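Local atomic coordinates of 3-dehydroshikimate dehydratase (PDB entry 5HMQ), a protein that converts 3-dehydroshikimate to protocatechuate and water, a step of quinate and shikimate breakdown that depends on a divalent metal ion. Residues D167-H170 and T171-K175; A201-V204 and L205-S208; L313-W316 and L317-L320. One frame throughout, in Å; residues are numbered along the deposited sequence.

Contact 1: residues D167-H170 and T171-K175; sequences DSFH and TLSLK. With MG (magnesium ion), chain K.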
# COMPACT_ATOMS: atom_id res chain seq x y z
N ASP C 167 -24.24 -11.79 -8.39
CA ASP C 167 -22.90 -11.25 -8.21
C ASP C 167 -22.52 -10.55 -9.51
O ASP C 167 -22.38 -11.20 -10.55
CB ASP C 167 -21.90 -12.36 -7.87
CG ASP C 167 -20.49 -11.85 -7.62
OD1 ASP C 167 -19.97 -11.06 -8.44
OD2 ASP C 167 -19.89 -12.25 -6.60
N SER C 168 -22.32 -9.23 -9.44
CA SER C 168 -22.12 -8.45 -10.66
C SER C 168 -20.88 -8.88 -11.42
O SER C 168 -20.87 -8.84 -12.66
CB SER C 168 -22.05 -6.96 -10.33
OG SER C 168 -20.94 -6.67 -9.50
N PHE C 169 -19.83 -9.32 -10.72
CA PHE C 169 -18.62 -9.73 -11.44
C PHE C 169 -18.86 -11.02 -12.21
O PHE C 169 -18.49 -11.13 -13.38
CB PHE C 169 -17.44 -9.90 -10.49
CG PHE C 169 -16.17 -10.31 -11.19
CD1 PHE C 169 -15.92 -11.64 -11.48
CD2 PHE C 169 -15.26 -9.36 -11.60
CE1 PHE C 169 -14.78 -12.01 -12.16
CE2 PHE C 169 -14.11 -9.73 -12.27
CZ PHE C 169 -13.86 -11.06 -12.54
N HIS C 170 -19.46 -12.02 -11.56
CA HIS C 170 -19.66 -13.31 -12.22
C HIS C 170 -20.52 -13.18 -13.46
O HIS C 170 -20.35 -13.94 -14.42
CB HIS C 170 -20.27 -14.32 -11.24
CG HIS C 170 -19.34 -14.76 -10.16
ND1 HIS C 170 -18.11 -15.33 -10.41
CD2 HIS C 170 -19.46 -14.72 -8.81
CE1 HIS C 170 -17.52 -15.62 -9.27
NE2 HIS C 170 -18.31 -15.26 -8.28
N THR C 171 -21.45 -12.23 -13.47
CA THR C 171 -22.30 -12.02 -14.64
C THR C 171 -21.58 -11.20 -15.71
O THR C 171 -21.56 -11.58 -16.88
CB THR C 171 -23.61 -11.35 -14.23
OG1 THR C 171 -24.35 -12.23 -13.38
CG2 THR C 171 -24.44 -11.00 -15.45
N LEU C 172 -21.00 -10.06 -15.32
CA LEU C 172 -20.43 -9.14 -16.30
C LEU C 172 -19.06 -9.58 -16.81
O LEU C 172 -18.66 -9.17 -17.90
CB LEU C 172 -20.34 -7.73 -15.71
CG LEU C 172 -21.69 -7.08 -15.37
CD1 LEU C 172 -21.50 -5.64 -14.93
CD2 LEU C 172 -22.63 -7.16 -16.56
N SER C 173 -18.33 -10.41 -16.05
CA SER C 173 -17.04 -10.90 -16.54
C SER C 173 -17.21 -11.82 -17.74
O SER C 173 -16.32 -11.90 -18.59
CB SER C 173 -16.28 -11.62 -15.43
OG SER C 173 -16.97 -12.78 -15.01
N LEU C 174 -18.33 -12.52 -17.82
CA LEU C 174 -18.68 -13.34 -18.97
C LEU C 174 -19.47 -12.56 -20.01
O LEU C 174 -20.01 -13.17 -20.94
CB LEU C 174 -19.48 -14.56 -18.52
CG LEU C 174 -18.82 -15.45 -17.46
CD1 LEU C 174 -19.84 -16.38 -16.85
CD2 LEU C 174 -17.70 -16.26 -18.09
N LYS C 175 -19.54 -11.24 -19.87
CA LYS C 175 -20.34 -10.38 -20.76
C LYS C 175 -21.81 -10.80 -20.78
O LYS C 175 -22.48 -10.69 -21.80
CB LYS C 175 -19.77 -10.36 -22.18
CG LYS C 175 -18.40 -9.70 -22.29
CD LYS C 175 -17.85 -9.80 -23.70
CE LYS C 175 -16.47 -9.16 -23.81
NZ LYS C 175 -16.51 -7.69 -23.58
MG MG K . -19.87 -13.63 -5.02
O HOH W 1 -24.83 -13.24 -10.79
O HOH W 2 -18.36 -14.72 -5.70
O HOH W 3 -19.85 -14.83 -3.38

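Contact 2: residues A201-V204 and L205-S208; sequences AMDV and LEWS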
# COMPACT_ATOMS: atom_id res chain seq x y z
N ALA C 201 -8.59 -9.49 -20.65
CA ALA C 201 -8.64 -10.75 -21.39
C ALA C 201 -7.87 -11.79 -20.58
O ALA C 201 -6.75 -12.19 -20.91
CB ALA C 201 -8.08 -10.58 -22.79
N MSE C 202 -8.49 -12.22 -19.50
CA MSE C 202 -7.82 -13.00 -18.48
C MSE C 202 -8.67 -14.18 -18.05
O MSE C 202 -9.90 -14.14 -18.16
CB MSE C 202 -7.50 -12.10 -17.28
CG MSE C 202 -6.64 -12.71 -16.20
SE MSE C 202 -6.36 -11.41 -14.80
CE MSE C 202 -5.12 -12.39 -13.68
N ASP C 203 -8.02 -15.24 -17.57
CA ASP C 203 -8.75 -16.34 -16.94
C ASP C 203 -9.66 -15.78 -15.86
O ASP C 203 -9.19 -15.08 -14.95
CB ASP C 203 -7.76 -17.35 -16.36
CG ASP C 203 -8.45 -18.51 -15.66
OD1 ASP C 203 -9.06 -19.35 -16.35
OD2 ASP C 203 -8.38 -18.57 -14.41
N VAL C 204 -10.95 -16.08 -15.95
CA VAL C 204 -11.94 -15.40 -15.12
C VAL C 204 -11.71 -15.71 -13.64
O VAL C 204 -11.98 -14.87 -12.78
CB VAL C 204 -13.36 -15.77 -15.58
CG1 VAL C 204 -14.39 -14.96 -14.81
CG2 VAL C 204 -13.51 -15.52 -17.06
N LEU C 205 -11.18 -16.89 -13.33
CA LEU C 205 -10.89 -17.23 -11.94
C LEU C 205 -9.80 -16.33 -11.37
O LEU C 205 -9.94 -15.80 -10.26
CB LEU C 205 -10.49 -18.70 -11.82
CG LEU C 205 -9.99 -19.15 -10.45
CD1 LEU C 205 -11.11 -19.62 -9.56
CD2 LEU C 205 -8.95 -20.24 -10.61
N GLU C 206 -8.72 -16.14 -12.12
CA GLU C 206 -7.66 -15.23 -11.67
C GLU C 206 -8.11 -13.78 -11.76
O GLU C 206 -7.72 -12.96 -10.93
CB GLU C 206 -6.40 -15.46 -12.50
CG GLU C 206 -5.95 -16.91 -12.60
CD GLU C 206 -5.29 -17.43 -11.33
OE1 GLU C 206 -4.86 -16.60 -10.50
OE2 GLU C 206 -5.20 -18.66 -11.17
N TRP C 207 -8.92 -13.46 -12.77
CA TRP C 207 -9.51 -12.13 -12.88
C TRP C 207 -10.33 -11.78 -11.64
O TRP C 207 -10.24 -10.67 -11.11
CB TRP C 207 -10.37 -12.07 -14.14
CG TRP C 207 -10.96 -10.74 -14.51
CD1 TRP C 207 -10.72 -9.54 -13.92
CD2 TRP C 207 -11.87 -10.48 -15.59
NE1 TRP C 207 -11.43 -8.55 -14.55
CE2 TRP C 207 -12.15 -9.11 -15.58
CE3 TRP C 207 -12.48 -11.29 -16.55
CZ2 TRP C 207 -13.01 -8.51 -16.50
CZ3 TRP C 207 -13.34 -10.70 -17.46
CH2 TRP C 207 -13.60 -9.33 -17.43
N SER C 208 -11.13 -12.73 -11.15
CA SER C 208 -11.93 -12.49 -9.96
C SER C 208 -11.07 -12.45 -8.70
O SER C 208 -11.36 -11.67 -7.78
CB SER C 208 -13.01 -13.57 -9.81
OG SER C 208 -13.74 -13.40 -8.61
O HOH W 4 -11.24 -19.78 -15.04

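Contact 3: residues L313-W316 and L317-L320; sequences LGNW and LKRL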
# COMPACT_ATOMS: atom_id res chain seq x y z
N LEU C 313 10.89 28.90 -8.34
CA LEU C 313 9.70 28.51 -9.10
C LEU C 313 9.09 29.71 -9.81
O LEU C 313 8.61 29.59 -10.94
CB LEU C 313 8.68 27.85 -8.18
CG LEU C 313 7.43 27.29 -8.86
CD1 LEU C 313 7.80 26.30 -9.95
CD2 LEU C 313 6.51 26.64 -7.83
N GLY C 314 9.09 30.87 -9.15
CA GLY C 314 8.61 32.08 -9.81
C GLY C 314 9.42 32.44 -11.04
O GLY C 314 8.86 32.89 -12.04
N ASN C 315 10.74 32.21 -10.99
CA ASN C 315 11.57 32.47 -12.16
C ASN C 315 11.16 31.58 -13.33
O ASN C 315 11.04 32.04 -14.47
CB ASN C 315 13.05 32.25 -11.82
CG ASN C 315 13.61 33.31 -10.90
OD1 ASN C 315 13.01 34.37 -10.73
ND2 ASN C 315 14.77 33.04 -10.32
N TRP C 316 10.95 30.28 -13.06
CA TRP C 316 10.44 29.37 -14.07
C TRP C 316 9.17 29.92 -14.69
O TRP C 316 8.99 29.86 -15.91
CB TRP C 316 10.19 28.00 -13.45
CG TRP C 316 11.39 27.10 -13.47
CD1 TRP C 316 12.59 27.33 -12.87
CD2 TRP C 316 11.48 25.81 -14.07
NE1 TRP C 316 13.44 26.27 -13.09
CE2 TRP C 316 12.78 25.33 -13.82
CE3 TRP C 316 10.60 25.02 -14.82
CZ2 TRP C 316 13.22 24.09 -14.28
CZ3 TRP C 316 11.03 23.79 -15.27
CH2 TRP C 316 12.33 23.33 -15.00
N LEU C 317 8.28 30.46 -13.86
CA LEU C 317 7.01 30.94 -14.38
C LEU C 317 7.14 32.25 -15.17
O LEU C 317 6.45 32.42 -16.18
CB LEU C 317 6.00 31.06 -13.24
CG LEU C 317 5.66 29.73 -12.54
CD1 LEU C 317 4.96 29.95 -11.19
CD2 LEU C 317 4.84 28.79 -13.41
N LYS C 318 7.96 33.20 -14.77
CA LYS C 318 8.18 34.32 -15.72
C LYS C 318 8.88 33.88 -17.02
O LYS C 318 8.51 34.35 -18.10
CB LYS C 318 8.75 35.54 -14.99
CG LYS C 318 9.64 35.22 -13.85
CD LYS C 318 9.87 36.34 -12.82
CE LYS C 318 10.74 36.00 -11.66
NZ LYS C 318 12.11 36.27 -11.92
N ARG C 319 9.88 32.98 -16.95
CA ARG C 319 10.42 32.51 -18.22
C ARG C 319 9.35 31.82 -19.08
O ARG C 319 9.41 31.89 -20.32
CB ARG C 319 11.61 31.60 -18.01
CG ARG C 319 12.68 32.26 -17.18
CD ARG C 319 13.85 31.33 -16.94
NE ARG C 319 14.98 32.03 -16.35
CZ ARG C 319 15.37 31.89 -15.08
NH1 ARG C 319 14.71 31.06 -14.28
NH2 ARG C 319 16.42 32.56 -14.63
N LEU C 320 8.37 31.17 -18.45
CA LEU C 320 7.24 30.60 -19.18
C LEU C 320 6.17 31.63 -19.55
O LEU C 320 5.13 31.25 -20.09
CB LEU C 320 6.60 29.47 -18.37
CG LEU C 320 7.35 28.14 -18.43
CD1 LEU C 320 6.95 27.23 -17.27
CD2 LEU C 320 7.08 27.45 -19.78

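Contact 1: residues D167-H170 and T171-K175
Phe169 and Ser173 make the tightest part of this short helical turn. The carbonyl oxygen of Phe169 takes two bonds from one residue: Ser173 N and Ser173 OG each lie 2.8 Å from Phe169 O. The hydroxyl can fold back because Ser173 OG sits between its own backbone N and carbonyl carbon (chi1 64°). The helical backbone itself carries Ser173 CB over one face of the Phe169 ring, displaced toward the rim, a CH-pi contact of 3.9 Å from CB to the ring centroid. Trp207 of helix 204-211 meets the same ring edge to face, while Val204 packs against both Phe169 and Ser173.

At the N-terminal end, Asp167 does two jobs with its two carboxylate oxygens. OD1 takes weak bonds from Phe169 N and His170 N, capping the helix, and OD2 binds the magnesium ion at 2.1 Å. Arg212 also donates to OD2, which probably helps hold the carboxylate in place. His170 NE2 is 2.6 Å from water 2, a metal ligand lying in the plane of the imidazole at its edge, so this histidine belongs to the second shell. Water 1 links Asp167 N to Thr171 OG1 where the strand passes into the helix.

The far end is looser. Leu172 and Leu174 are partly exposed; Leu174 touches with its branch end, CD1 lying 3.5 Å from His170 O. Lys175, with positive phi, is the C-prime residue of a Schellman motif that ends the helix. With Glu136, Gln193 and Glu241 completing the protein ligands, Asp167 at the C-terminal end of strand 162-167 occupies the catalytic metal site of a xylose isomerase-like TIM barrel.

Contact 2: residues A201-V204 and L205-S208
Selenomethionine Met202 reaches along the first turn of the helix and touches both Glu206 and Trp207. With CG anti to the backbone N (chi1 -172°) and the chain extended beyond it, SE arrives 3.8 Å from Trp207 CA, and the terminal CE lies 3.5 Å from Glu206 CB, the two side chains crossing at about a right angle. SE also approaches the five-membered ring of Trp207 obliquely, 5.3 Å from its centroid, a Met-aromatic contact. On the indole's six-membered side, Val204 CG2 stands at the edge near the ring plane, 4.4 Å from CE3.

Backbone bonds fix this arrangement: Trp207 N donates to Asp203 O at 2.7 Å, and Ser208 N to Val204 O. Asp203 OD2 receives a weak bond from Glu206 N at 3.4 Å, while its OD1 accepts from water 4, which is weakly bonded to Leu205 N.

Further out, the Glu206 carboxylate lies near that of Asp203, and the like charges are probably offset by Arg209 and by Arg597 of the second subunit, both salt-bridged to Glu206. Arg212 holds Ser208 OG, and Met202 also packs on Arg517 of the second subunit. Asp203 is the N-cap of helix 204-211, with Met202 packed beside the first turn, in the segment that follows strand 189-194 of the TIM barrel.

Contact 3: residues L313-W316 and L317-L320
Four successive i to i+4 bonds carry the last turns of helix 307-319, from Leu317 N to Leu313 O through to Leu320 N to Trp316 O, with Arg319 N to Asn315 O the straightest at 175°.

Leu313 and Leu317 pack on the inner side, CG of Leu313 being 4.3 Å from CD1 of Leu317. Both leucines rest on Leu345 of strand 341-346, and Leu317 also reaches Ile343. Leu320 has its CD1 3.6 Å from Trp316 O and packs on Phe600 and Ile602 of strand 599-606, while the Trp316 indole also reaches Phe600 and meets Phe594 edge to face, linking the helix to the sheet that holds this strand.

The outer side is polar. Asn315 and Lys318 run side by side, pointing the same way, and the lysine ammonium approaches the amide oxygen; the modelled separation of 2.4 Å from NZ to OD1 is too short to be trusted in detail. Beside them Arg319 stretches back along the helix: its chain is extended from CG to NE, and chi1 of -56° lays CG against Asn315 O. Arg319 NH1 ends 3.2 Å from Asn315 CB, the guanidinium oblique to it. Arg319 O accepts a bond from Arg537, and Leu320 O one from Gln338, so carbonyls at the helix end are satisfied by side chains from elsewhere in the chain.

The chemistry is that of an amphipathic helix: leucines and tryptophan join it to strands of two different mixed sheets, 341-346 and 599-606, while the amide and charged groups gather on its more exposed side.

Overall arrangement
Contacts 1 and 2 are neighbours in the TIM barrel, their centres 11 Å apart, and they touch directly: Phe169 CE1 packs 3.3 Å from Ser208 CB. Contact 1 is the more buried and lies at the catalytic metal; contact 2 is partly buried and reaches the second subunit. Each starts a helix with an aspartate cap, yet only the one in contact 1 also binds metal. Contact 3 stands apart in the dioxygenase-like half, its centre 51 Å from that of contact 1 and on the opposite side of the chain's centre. It lies at a helix's C-terminal end and combines leucine packing with a polar outer face.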